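Local coordinates for DUF3829 family protein (Bacteroides vulgatus, PDB 4YJW) that is of unknown function but folds as an elongated all-alpha bundle and is probably exported as a lipoprotein, at residues A[150-153]-A[154-158]; A[128-131]-A[132-135]; A[48-51]-A[52-55]; A[104-107]-A[108-112]; A[78-81]-A[82-86]. All coordinates share one frame; numbering follows the deposited sequence. Where two conformers were deposited one is given.

Contact 1 (A[150-153]-A[154-158]); sequences PIVE and GAKIT
The extended chain of K156 lies back over V152, one turn earlier, and its CE comes within 3.9 Å of V152 CG1. The two side chains slant across each other instead of running alongside. Two torsions bring this about: V152 has CG1 opposite its own backbone N (chi1 164°), whereas K156 has CG opposite its carbonyl carbon (chi1 -73°), so the lysine turns back toward the start of the helix and brings its CE to the valine methyl. The lower part of the lysine is held close to the backbone, with K156 CG 3.4 Å from V152 O. That oxygen is also the acceptor for K156 N at 2.9 Å, and it touches the methyl of A155 as well, where A155 CB is 3.4 Å away. The neighbouring rungs repeat the i to i+4 pattern, with G154 N bonded to P150 O, A155 N to I151 O and I157 N to E153 O. P150 has no N-H to offer, and the helix is kinked at this residue. Toward the C-terminal end, G154 O is gripped twice by T158: the backbone N and the hydroxyl OG1, each 3.2 Å from G154 O, reach it from opposite faces of its carbonyl plane. Side chains of I151 and V152 rest on V18 and Y22, and further on A155 and T158 rest on A15 and S11, so the two helices run antiparallel. The ladder is thus the last part of a long amphipathic helix, 121-159, packed on helix 10-32 in an all-alpha bundle.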
loop_
_atom_site.group_PDB
_atom_site.type_symbol
_atom_site.label_atom_id
_atom_site.label_comp_id
_atom_site.label_asym_id
_atom_site.label_seq_id
_atom_site.Cartn_x
_atom_site.Cartn_y
_atom_site.Cartn_z
ATOM N N PRO A 150 10.751 16.597 -3.227
ATOM C CA PRO A 150 11.827 17.605 -3.089
ATOM C C PRO A 150 13.226 17.040 -3.400
ATOM O O PRO A 150 14.059 17.752 -3.959
ATOM C CB PRO A 150 11.727 18.040 -1.623
ATOM C CG PRO A 150 10.316 17.661 -1.195
ATOM C CD PRO A 150 10.084 16.366 -1.926
ATOM N N ILE A 151 13.474 15.746 -3.062
ATOM C CA ILE A 151 14.746 15.046 -3.338
ATOM C C ILE A 151 14.918 14.886 -4.863
ATOM O O ILE A 151 16.025 15.049 -5.388
ATOM C CB ILE A 151 14.804 13.653 -2.615
ATOM C CG1 ILE A 151 14.560 13.778 -1.096
ATOM C CG2 ILE A 151 16.157 12.933 -2.901
ATOM C CD1 ILE A 151 14.321 12.418 -0.346
ATOM N N VAL A 152 13.812 14.557 -5.559
ATOM C CA VAL A 152 13.741 14.385 -7.012
ATOM C C VAL A 152 14.132 15.708 -7.684
ATOM O O VAL A 152 14.917 15.696 -8.647
ATOM C CB VAL A 152 12.356 13.860 -7.450
ATOM C CG1 VAL A 152 12.132 14.038 -8.957
ATOM C CG2 VAL A 152 12.239 12.383 -7.090
ATOM N N GLU A 153 13.626 16.847 -7.155
ATOM C CA GLU A 153 13.978 18.174 -7.672
ATOM C C GLU A 153 15.486 18.401 -7.487
ATOM O O GLU A 153 16.151 18.924 -8.381
ATOM C CB GLU A 153 13.142 19.280 -6.995
ATOM C CG GLU A 153 13.442 20.708 -7.457
ATOM C CD GLU A 153 13.651 20.980 -8.941
ATOM O OE1 GLU A 153 12.880 20.452 -9.775
ATOM O OE2 GLU A 153 14.568 21.766 -9.264
ATOM N N GLY A 154 16.014 17.947 -6.344
ATOM C CA GLY A 154 17.435 18.040 -6.020
ATOM C C GLY A 154 18.270 17.209 -6.988
ATOM O O GLY A 154 19.359 17.627 -7.400
ATOM N N ALA A 155 17.740 16.033 -7.396
ATOM C CA ALA A 155 18.388 15.123 -8.347
ATOM C C ALA A 155 18.388 15.737 -9.749
ATOM O O ALA A 155 19.387 15.644 -10.468
ATOM C CB ALA A 155 17.681 13.767 -8.353
ATOM N N LYS A 156 17.283 16.396 -10.125
ATOM C CA LYS A 156 17.176 17.073 -11.420
ATOM C C LYS A 156 18.220 18.206 -11.506
ATOM O O LYS A 156 18.873 18.347 -12.546
ATOM C CB LYS A 156 15.754 17.592 -11.647
ATOM C CG LYS A 156 14.761 16.477 -11.963
ATOM C CD LYS A 156 13.368 17.039 -12.194
ATOM C CE LYS A 156 12.330 15.959 -12.328
ATOM N NZ LYS A 156 10.984 16.532 -12.576
ATOM N N ILE A 157 18.457 18.933 -10.385
ATOM C CA ILE A 157 19.493 19.982 -10.314
ATOM C C ILE A 157 20.869 19.365 -10.634
ATOM O O ILE A 157 21.588 19.890 -11.488
ATOM C CB ILE A 157 19.505 20.694 -8.928
ATOM C CG1 ILE A 157 18.244 21.564 -8.723
ATOM C CG2 ILE A 157 20.809 21.504 -8.714
ATOM C CD1 ILE A 157 17.985 21.952 -7.254
ATOM N N THR A 158 21.221 18.250 -9.959
ATOM C CA THR A 158 22.504 17.571 -10.152
ATOM C C THR A 158 22.650 17.089 -11.602
ATOM O O THR A 158 23.734 17.235 -12.170
ATOM C CB THR A 158 22.667 16.417 -9.141
ATOM O OG1 THR A 158 22.494 16.930 -7.815
ATOM C CG2 THR A 158 24.028 15.737 -9.228
#

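Contact 2 (A[128-131]-A[132-135]); sequences KEEL and LLSI
L132 N, L133 N and S134 N bond in succession to K128 O, E129 O and E130 O, a regular alpha-helical ladder whose straightest rungs bend only to 163° at the hydrogen. The next rung, from I135 N to L131 O, is weak at 3.3 Å. L131 O has a second and shorter partner in the hydroxyl S134 OG, 2.7 Å away, which donates to it. S134 can do this because OG stands between its own backbone N and carbonyl carbon (chi1 71°), a rotation that folds the hydroxyl back on the preceding turn and satisfies it inside a buried position. On another side of the helix L133 meets two glutamates. Its CD1 lies 3.4 Å from E130 OE1, and its CG is 3.9 Å from E129 OE2, both carboxylates arriving on chains bent at chi2. E130 is buried, and its OE1 is fixed by a hydrogen bond from N102 ND2 on helix 79-111, so the leucine methyl packs against an oxygen already engaged elsewhere. L133 also reaches S95, A98 and N102 of that helix, while E130 and S134 touch L42 of helix 35-44. This part of helix 121-159 therefore serves two helices at once, as in a multi-helix bundle with a polar glutamate-asparagine pair set into a helix interface.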
loop_
_atom_site.group_PDB
_atom_site.type_symbol
_atom_site.label_atom_id
_atom_site.label_comp_id
_atom_site.label_asym_id
_atom_site.label_seq_id
_atom_site.Cartn_x
_atom_site.Cartn_y
_atom_site.Cartn_z
ATOM N N LYS A 128 -14.277 -2.492 11.189
ATOM C CA LYS A 128 -13.581 -1.370 11.819
ATOM C C LYS A 128 -12.116 -1.292 11.356
ATOM O O LYS A 128 -11.602 -0.207 11.057
ATOM C CB LYS A 128 -13.656 -1.485 13.353
ATOM C CG LYS A 128 -15.073 -1.266 13.929
ATOM C CD LYS A 128 -15.027 -1.258 15.470
ATOM C CE LYS A 128 -14.885 -2.647 16.040
ATOM N NZ LYS A 128 -15.013 -2.643 17.525
ATOM N N GLU A 129 -11.451 -2.443 11.288
ATOM C CA GLU A 129 -10.036 -2.527 10.916
ATOM C C GLU A 129 -9.841 -2.186 9.451
ATOM O O GLU A 129 -8.900 -1.460 9.121
ATOM C CB GLU A 129 -9.491 -3.917 11.227
ATOM C CG GLU A 129 -7.981 -4.064 11.034
ATOM C CD GLU A 129 -7.032 -3.264 11.914
ATOM O OE1 GLU A 129 -7.406 -2.910 13.057
ATOM O OE2 GLU A 129 -5.886 -3.031 11.463
ATOM N N GLU A 130 -10.747 -2.659 8.579
ATOM C CA GLU A 130 -10.662 -2.362 7.134
ATOM C C GLU A 130 -10.808 -0.865 6.879
ATOM O O GLU A 130 -10.130 -0.333 5.998
ATOM C CB GLU A 130 -11.722 -3.153 6.343
ATOM C CG GLU A 130 -11.466 -4.648 6.349
ATOM C CD GLU A 130 -10.248 -5.046 5.547
ATOM O OE1 GLU A 130 -9.130 -4.960 6.101
ATOM O OE2 GLU A 130 -10.417 -5.498 4.394
ATOM N N LEU A 131 -11.681 -0.173 7.646
ATOM C CA LEU A 131 -11.853 1.277 7.466
ATOM C C LEU A 131 -10.542 1.993 7.829
ATOM O O LEU A 131 -10.071 2.854 7.078
ATOM C CB LEU A 131 -13.052 1.830 8.285
ATOM C CG LEU A 131 -13.315 3.358 8.158
ATOM C CD1 LEU A 131 -13.728 3.756 6.737
ATOM C CD2 LEU A 131 -14.322 3.846 9.186
ATOM N N LEU A 132 -9.933 1.611 8.945
ATOM C CA LEU A 132 -8.671 2.213 9.379
ATOM C C LEU A 132 -7.552 1.950 8.363
ATOM O O LEU A 132 -6.819 2.878 8.012
ATOM C CB LEU A 132 -8.288 1.647 10.739
ATOM C CG LEU A 132 -9.116 2.150 11.928
ATOM C CD1 LEU A 132 -8.643 1.503 13.210
ATOM C CD2 LEU A 132 -9.060 3.691 12.048
ATOM N N LEU A 133 -7.459 0.701 7.854
ATOM C CA LEU A 133 -6.454 0.316 6.853
ATOM C C LEU A 133 -6.627 1.092 5.560
ATOM O O LEU A 133 -5.621 1.506 4.969
ATOM C CB LEU A 133 -6.505 -1.205 6.560
ATOM C CG LEU A 133 -5.907 -2.110 7.654
ATOM C CD1 LEU A 133 -6.321 -3.561 7.434
ATOM C CD2 LEU A 133 -4.356 -1.988 7.710
ATOM N N SER A 134 -7.883 1.313 5.121
ATOM C CA SER A 134 -8.145 2.034 3.863
ATOM C C SER A 134 -7.617 3.475 3.914
ATOM O O SER A 134 -7.077 3.966 2.921
ATOM C CB SER A 134 -9.633 2.036 3.535
ATOM O OG SER A 134 -10.397 2.864 4.397
ATOM N N ILE A 135 -7.772 4.144 5.062
ATOM C CA ILE A 135 -7.263 5.514 5.268
ATOM C C ILE A 135 -5.726 5.478 5.262
ATOM O O ILE A 135 -5.093 6.291 4.577
ATOM C CB ILE A 135 -7.830 6.128 6.585
ATOM C CG1 ILE A 135 -9.363 6.242 6.509
ATOM C CG2 ILE A 135 -7.177 7.500 6.895
ATOM C CD1 ILE A 135 -10.080 6.356 7.870
#

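Contact 3 (A[48-51]-A[52-55]); sequences KMPV and DSLP
L54 closes tightly on V51, the branch carbon L54 CG sitting 3.3 Å from V51 O. This packed side continues at M49, a selenomethionine whose chain is bent at both chi2 and chi3. The bends curl it alongside the turn, and its terminal CE lies against S53 CB at 3.9 Å. Nearer the backbone, M49 CB meets L54 CD2 at 4.0 Å, so the leucine methyl is touched by the base of the curled chain. L54 is buried, for beyond the turn it packs on Y103, Y106 and M110 of helix 79-111. The other side faces solvent: P50, D52 and S53 are exposed. There S53 OG lies obliquely beside the CB-CG side of the P50 ring, 3.5 Å from P50 CB. The D52 carboxylate is the loose part, its OD1 coming no nearer to V51 than 3.9 Å, at V51 C. Between the two sides the backbone folds sharply. S53 N bonds to P50 O at 3.0 Å, with the donor well above the carbonyl plane, 61° out of it, and the following bond from L54 N to V51 O is weak at 3.4 Å. The backbone angles of V51, D52 and S53 make these two overlapping type I turns, a short 3-10 segment in the connection from helix 35-44 to helix 64-71.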
loop_
_atom_site.group_PDB
_atom_site.type_symbol
_atom_site.label_atom_id
_atom_site.label_comp_id
_atom_site.label_asym_id
_atom_site.label_seq_id
_atom_site.Cartn_x
_atom_site.Cartn_y
_atom_site.Cartn_z
ATOM N N LYS A 48 -25.669 -4.709 4.691
ATOM C CA LYS A 48 -26.838 -5.032 3.849
ATOM C C LYS A 48 -26.464 -5.777 2.553
ATOM O O LYS A 48 -27.350 -6.108 1.758
ATOM C CB LYS A 48 -27.623 -3.765 3.514
ATOM C CG LYS A 48 -28.357 -3.189 4.731
ATOM C CD LYS A 48 -29.121 -1.926 4.375
ATOM C CE LYS A 48 -29.811 -1.320 5.573
ATOM N NZ LYS A 48 -30.542 -0.072 5.214
HETATM N N MSE A 49 -25.172 -6.055 2.347
HETATM C CA MSE A 49 -24.764 -6.829 1.178
HETATM C C MSE A 49 -25.296 -8.269 1.282
HETATM O O MSE A 49 -25.064 -8.909 2.313
HETATM C CB MSE A 49 -23.237 -6.887 1.050
HETATM C CG MSE A 49 -22.624 -5.714 0.361
HETATM SE SE MSE A 49 -23.039 -5.724 -1.546
HETATM C CE MSE A 49 -22.228 -7.321 -2.122
ATOM N N PRO A 50 -26.011 -8.804 0.265
ATOM C CA PRO A 50 -26.372 -10.233 0.324
ATOM C C PRO A 50 -25.087 -11.069 0.441
ATOM O O PRO A 50 -24.099 -10.824 -0.260
ATOM C CB PRO A 50 -27.098 -10.478 -1.006
ATOM C CG PRO A 50 -27.486 -9.109 -1.507
ATOM C CD PRO A 50 -26.396 -8.204 -1.031
ATOM N N VAL A 51 -25.072 -11.998 1.381
ATOM C CA VAL A 51 -23.913 -12.850 1.647
ATOM C C VAL A 51 -23.453 -13.596 0.371
ATOM O O VAL A 51 -22.248 -13.647 0.113
ATOM C CB VAL A 51 -24.277 -13.825 2.792
ATOM C CG1 VAL A 51 -23.293 -14.972 2.880
ATOM C CG2 VAL A 51 -24.362 -13.092 4.128
ATOM N N ASP A 52 -24.403 -14.128 -0.436
ATOM C CA ASP A 52 -24.052 -14.894 -1.652
ATOM C C ASP A 52 -23.549 -13.998 -2.802
ATOM O O ASP A 52 -23.002 -14.509 -3.788
ATOM C CB ASP A 52 -25.245 -15.762 -2.100
ATOM C CG ASP A 52 -25.515 -16.894 -1.116
ATOM O OD1 ASP A 52 -24.575 -17.268 -0.355
ATOM O OD2 ASP A 52 -26.663 -17.369 -1.065
ATOM N N SER A 53 -23.665 -12.666 -2.639
ATOM C CA SER A 53 -23.194 -11.707 -3.651
ATOM C C SER A 53 -21.730 -11.274 -3.451
ATOM O O SER A 53 -21.199 -10.585 -4.322
ATOM C CB SER A 53 -24.073 -10.458 -3.634
ATOM O OG SER A 53 -25.380 -10.806 -4.062
ATOM N N LEU A 54 -21.088 -11.639 -2.318
ATOM C CA LEU A 54 -19.720 -11.189 -2.018
ATOM C C LEU A 54 -18.719 -11.739 -3.043
ATOM O O LEU A 54 -18.566 -12.956 -3.157
ATOM C CB LEU A 54 -19.291 -11.574 -0.585
ATOM C CG LEU A 54 -20.201 -11.095 0.548
ATOM C CD1 LEU A 54 -19.777 -11.702 1.892
ATOM C CD2 LEU A 54 -20.237 -9.572 0.631
ATOM N N PRO A 55 -18.047 -10.886 -3.839
ATOM C CA PRO A 55 -17.139 -11.439 -4.847
ATOM C C PRO A 55 -15.722 -11.640 -4.324
ATOM O O PRO A 55 -15.335 -11.039 -3.329
ATOM C CB PRO A 55 -17.172 -10.382 -5.950
ATOM C CG PRO A 55 -17.358 -9.084 -5.213
ATOM C CD PRO A 55 -18.123 -9.404 -3.926
#

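Contact 4 (A[104-107]-A[108-112]); sequences KTYR and LYMQD
Q111 sets its amide oxygen over the face of the R107 guanidinium, OE1 lying 3.2 Å from R107 CZ, above the centre of the group and not at its N-H edge. This is i to i+4 packing in the last turns of helix 79-111, and a Met-aromatic contact stands beside it. The amide stands steeply to the guanidinium, their planes 68° apart, and no N-H of the arginine points at OE1. Several of the N-H groups serve other partners: R107 NE bonds to L54 O and Q111 NE2 to V51 O, both in the loop that follows helix 35-44, and a water accepts from R107 NH2 at 2.9 Å and from Q111 NE2 at 3.2 Å. The arginine, its CG opposite the backbone N (chi1 175°), runs out straight as far as NE and so brings its guanidinium face to the glutamine oxygen. A leucine in its place would probably leave L54 O without this donor, break the water bridge and let the Q111 oxygen lose the positive face it rests on.

On the side of the helix turned to the bundle, selenomethionine M110 bends over one face of the Y106 ring. Its CG lies 3.8 Å from the ring centroid, 18° off the normal, while SE stands obliquely, 4.6 Å from that centroid. The phenol is fixed at its far end, where OH bonds to R127 NH2. Y109 is likewise pinned through its hydroxyl, by D118 OD1 and A123 N, and it brings a ring edge to the backbone: CD1 lies 3.8 Å from Y106 O, which is in the plane of the ring.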
loop_
_atom_site.group_PDB
_atom_site.type_symbol
_atom_site.label_atom_id
_atom_site.label_comp_id
_atom_site.label_asym_id
_atom_site.label_seq_id
_atom_site.Cartn_x
_atom_site.Cartn_y
_atom_site.Cartn_z
ATOM N N LYS A 104 -10.784 -11.450 2.414
ATOM C CA LYS A 104 -10.904 -12.894 2.087
ATOM C C LYS A 104 -11.511 -13.653 3.296
ATOM O O LYS A 104 -12.480 -14.381 3.140
ATOM C CB LYS A 104 -9.530 -13.465 1.690
ATOM C CG LYS A 104 -9.550 -14.992 1.537
ATOM C CD LYS A 104 -8.186 -15.526 1.047
ATOM C CE LYS A 104 -8.141 -17.028 1.174
ATOM N NZ LYS A 104 -6.851 -17.567 0.665
ATOM N N THR A 105 -10.966 -13.441 4.497
ATOM C CA THR A 105 -11.465 -14.052 5.741
ATOM C C THR A 105 -12.940 -13.736 5.923
ATOM O O THR A 105 -13.735 -14.636 6.187
ATOM C CB THR A 105 -10.654 -13.547 6.932
ATOM O OG1 THR A 105 -9.313 -13.937 6.715
ATOM C CG2 THR A 105 -11.127 -14.131 8.262
ATOM N N TYR A 106 -13.280 -12.447 5.829
ATOM C CA TYR A 106 -14.647 -11.957 5.976
ATOM C C TYR A 106 -15.582 -12.689 5.020
ATOM O O TYR A 106 -16.610 -13.181 5.456
ATOM C CB TYR A 106 -14.692 -10.436 5.712
ATOM C CG TYR A 106 -16.092 -9.860 5.769
ATOM C CD1 TYR A 106 -16.628 -9.389 6.970
ATOM C CD2 TYR A 106 -16.859 -9.725 4.613
ATOM C CE1 TYR A 106 -17.910 -8.837 7.021
ATOM C CE2 TYR A 106 -18.150 -9.189 4.657
ATOM C CZ TYR A 106 -18.661 -8.735 5.861
ATOM O OH TYR A 106 -19.940 -8.216 5.910
ATOM N N ARG A 107 -15.256 -12.717 3.714
ATOM C CA ARG A 107 -16.136 -13.367 2.725
ATOM C C ARG A 107 -16.388 -14.859 3.054
ATOM O O ARG A 107 -17.543 -15.299 3.026
ATOM C CB ARG A 107 -15.549 -13.219 1.321
ATOM C CG ARG A 107 -16.349 -13.982 0.247
ATOM C CD ARG A 107 -15.767 -13.731 -1.138
ATOM N NE ARG A 107 -16.404 -14.600 -2.132
ATOM C CZ ARG A 107 -16.028 -15.852 -2.377
ATOM N NH1 ARG A 107 -15.016 -16.395 -1.706
ATOM N NH2 ARG A 107 -16.661 -16.572 -3.292
ATOM N N LEU A 108 -15.345 -15.602 3.423
ATOM C CA LEU A 108 -15.479 -17.031 3.752
ATOM C C LEU A 108 -16.307 -17.250 5.027
ATOM O O LEU A 108 -17.127 -18.174 5.077
ATOM C CB LEU A 108 -14.092 -17.668 3.891
ATOM C CG LEU A 108 -13.198 -17.611 2.609
ATOM C CD1 LEU A 108 -11.919 -18.454 2.790
ATOM C CD2 LEU A 108 -13.967 -18.068 1.340
ATOM N N TYR A 109 -16.124 -16.373 6.026
ATOM C CA TYR A 109 -16.824 -16.408 7.316
ATOM C C TYR A 109 -18.309 -16.039 7.128
ATOM O O TYR A 109 -19.162 -16.590 7.831
ATOM C CB TYR A 109 -16.071 -15.489 8.312
ATOM C CG TYR A 109 -16.885 -14.814 9.398
ATOM C CD1 TYR A 109 -17.470 -13.567 9.181
ATOM C CD2 TYR A 109 -16.893 -15.313 10.698
ATOM C CE1 TYR A 109 -18.144 -12.895 10.199
ATOM C CE2 TYR A 109 -17.589 -14.664 11.718
ATOM C CZ TYR A 109 -18.193 -13.441 11.467
ATOM O OH TYR A 109 -18.865 -12.770 12.460
HETATM N N MSE A 110 -18.633 -15.111 6.199
HETATM C CA MSE A 110 -20.045 -14.794 5.939
HETATM C C MSE A 110 -20.710 -15.956 5.160
HETATM O O MSE A 110 -21.810 -16.399 5.511
HETATM C CB MSE A 110 -20.188 -13.482 5.113
HETATM C CG MSE A 110 -19.740 -12.211 5.847
HETATM SE SE MSE A 110 -20.600 -11.976 7.602
HETATM C CE MSE A 110 -22.466 -11.759 6.986
ATOM N N GLN A 111 -20.050 -16.423 4.087
ATOM C CA GLN A 111 -20.631 -17.436 3.192
ATOM C C GLN A 111 -20.733 -18.838 3.802
ATOM O O GLN A 111 -21.553 -19.624 3.320
ATOM C CB GLN A 111 -19.871 -17.478 1.866
ATOM C CG GLN A 111 -20.182 -16.201 1.064
ATOM C CD GLN A 111 -19.529 -16.120 -0.289
ATOM O OE1 GLN A 111 -18.559 -16.830 -0.607
ATOM N NE2 GLN A 111 -20.028 -15.206 -1.107
ATOM N N ASP A 112 -19.948 -19.156 4.851
ATOM C CA ASP A 112 -20.061 -20.488 5.462
ATOM C C ASP A 112 -20.920 -20.399 6.738
ATOM O O ASP A 112 -20.969 -21.356 7.521
ATOM C CB ASP A 112 -18.676 -21.120 5.719
ATOM C CG ASP A 112 -17.869 -20.526 6.860
ATOM O OD1 ASP A 112 -18.404 -19.647 7.575
ATOM O OD2 ASP A 112 -16.676 -20.892 6.998
HETATM O O HOH W 1 -19.281 -15.553 -4.170
#

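Contact 5 (A[78-81]-A[82-86]); sequences SEND and RQNLK
Q83 NE2 reaches back to the carboxylate of E79, 3.0 Å from OE2, but the bond is weak, bent to 122° at the hydrogen. A second link joins D81 and N84 through one water, which donates to D81 OD1 at 2.8 Å and accepts from N84 ND2 at 2.7 Å. The amide of N84 comes to the water because its CG lies opposite the carbonyl carbon (chi1 -70°), folding the group back toward the preceding turn. With an alanine here the water would probably lose its amide donor and the D81 carboxylate would be freer to turn. D81 is positioned in turn by the start of the helix. S78 is the N-cap: its OG accepts from D81 N at 3.1 Å, nearly straight at 166°, and gives a weak bond back to D81 OD2. The backbone ladder that carries these groups is regular, from R82 N to S78 O through to L85 N to D81 O. Further out, D81 packs on I151, N84 on I147, and the buried L85 on I147 and L148, all of helix 121-159. L85 also touches P73 and F77, so the first two turns of helix 79-111 lie between helix 121-159 and the loop that precedes helix 79-111.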
loop_
_atom_site.group_PDB
_atom_site.type_symbol
_atom_site.label_atom_id
_atom_site.label_comp_id
_atom_site.label_asym_id
_atom_site.label_seq_id
_atom_site.Cartn_x
_atom_site.Cartn_y
_atom_site.Cartn_z
ATOM N N SER A 78 19.532 10.620 2.566
ATOM C CA SER A 78 19.986 10.904 3.923
ATOM C C SER A 78 19.482 9.793 4.834
ATOM O O SER A 78 18.469 9.162 4.503
ATOM C CB SER A 78 19.453 12.255 4.385
ATOM O OG SER A 78 18.062 12.176 4.658
ATOM N N GLU A 79 20.153 9.555 5.970
ATOM C CA GLU A 79 19.736 8.516 6.911
ATOM C C GLU A 79 18.279 8.735 7.343
ATOM O O GLU A 79 17.525 7.763 7.423
ATOM C CB GLU A 79 20.690 8.450 8.128
ATOM C CG GLU A 79 20.365 7.375 9.165
ATOM C CD GLU A 79 20.168 5.935 8.712
ATOM O OE1 GLU A 79 20.601 5.577 7.593
ATOM O OE2 GLU A 79 19.597 5.152 9.504
ATOM N N ASN A 80 17.866 10.005 7.551
ATOM C CA ASN A 80 16.491 10.319 7.933
ATOM C C ASN A 80 15.495 9.934 6.832
ATOM O O ASN A 80 14.512 9.248 7.119
ATOM C CB ASN A 80 16.342 11.794 8.277
ATOM C CG ASN A 80 14.993 12.122 8.862
ATOM O OD1 ASN A 80 14.604 11.622 9.925
ATOM N ND2 ASN A 80 14.236 12.947 8.159
ATOM N N ASP A 81 15.751 10.368 5.578
ATOM C CA ASP A 81 14.872 10.058 4.433
ATOM C C ASP A 81 14.820 8.561 4.166
ATOM O O ASP A 81 13.745 8.036 3.868
ATOM C CB ASP A 81 15.308 10.831 3.179
ATOM C CG ASP A 81 15.021 12.324 3.267
ATOM O OD1 ASP A 81 14.040 12.705 3.946
ATOM O OD2 ASP A 81 15.774 13.108 2.660
ATOM N N ARG A 82 15.978 7.881 4.292
ATOM C CA ARG A 82 16.115 6.435 4.104
ATOM C C ARG A 82 15.220 5.692 5.103
ATOM O O ARG A 82 14.482 4.782 4.711
ATOM C CB ARG A 82 17.595 6.036 4.286
ATOM C CG ARG A 82 17.934 4.627 3.837
ATOM C CD ARG A 82 19.359 4.270 4.207
ATOM N NE ARG A 82 19.795 3.046 3.540
ATOM C CZ ARG A 82 20.933 2.409 3.795
ATOM N NH1 ARG A 82 21.767 2.866 4.721
ATOM N NH2 ARG A 82 21.245 1.306 3.127
ATOM N N GLN A 83 15.272 6.100 6.399
ATOM C CA GLN A 83 14.462 5.483 7.459
ATOM C C GLN A 83 12.962 5.729 7.245
ATOM O O GLN A 83 12.159 4.797 7.372
ATOM C CB GLN A 83 14.884 5.973 8.849
ATOM C CG GLN A 83 16.211 5.372 9.342
ATOM C CD GLN A 83 16.294 3.861 9.223
ATOM O OE1 GLN A 83 15.440 3.110 9.716
ATOM N NE2 GLN A 83 17.328 3.386 8.549
ATOM N N ASN A 84 12.585 6.966 6.907
ATOM C CA ASN A 84 11.178 7.295 6.660
ATOM C C ASN A 84 10.628 6.544 5.434
ATOM O O ASN A 84 9.495 6.069 5.495
ATOM C CB ASN A 84 10.990 8.793 6.522
ATOM C CG ASN A 84 11.176 9.506 7.851
ATOM O OD1 ASN A 84 11.016 8.926 8.934
ATOM N ND2 ASN A 84 11.547 10.770 7.808
ATOM N N LEU A 85 11.420 6.405 4.353
ATOM C CA LEU A 85 10.960 5.649 3.172
ATOM C C LEU A 85 10.819 4.159 3.506
ATOM O O LEU A 85 9.806 3.542 3.170
ATOM C CB LEU A 85 11.919 5.833 1.979
ATOM C CG LEU A 85 11.889 7.207 1.286
ATOM C CD1 LEU A 85 13.164 7.418 0.463
ATOM C CD2 LEU A 85 10.636 7.360 0.403
ATOM N N LYS A 86 11.808 3.592 4.207
ATOM C CA LYS A 86 11.791 2.171 4.583
ATOM C C LYS A 86 10.590 1.860 5.493
ATOM O O LYS A 86 9.897 0.866 5.267
ATOM C CB LYS A 86 13.108 1.802 5.294
ATOM C CG LYS A 86 13.440 0.321 5.315
ATOM C CD LYS A 86 14.774 0.087 6.042
ATOM C CE LYS A 86 15.267 -1.340 5.953
ATOM N NZ LYS A 86 14.399 -2.294 6.696
HETATM O O HOH W 2 11.887 12.395 5.638
#

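Overall arrangement
The five contacts fall into two groups at the ends of an elongated bundle, with contact 2 between them. Contacts 1 and 5, centres 16 Å apart, meet where I151 CD1 lies 3.4 Å from D81 OD2, joining late helix 121-159 to the start of helix 79-111. At the other end contacts 3 and 4 have centres only 10 Å apart, and the loop is bound to the helix by L54 O with R107 NE at 2.9 Å and V51 O with Q111 NE2 at 3.0 Å. The centres of contacts 1 and 3 are about 49 Å apart. Contact 2 lies about 18 Å from contact 4, centre to centre, and shares helix 121-159 with contact 1. No active site is known here.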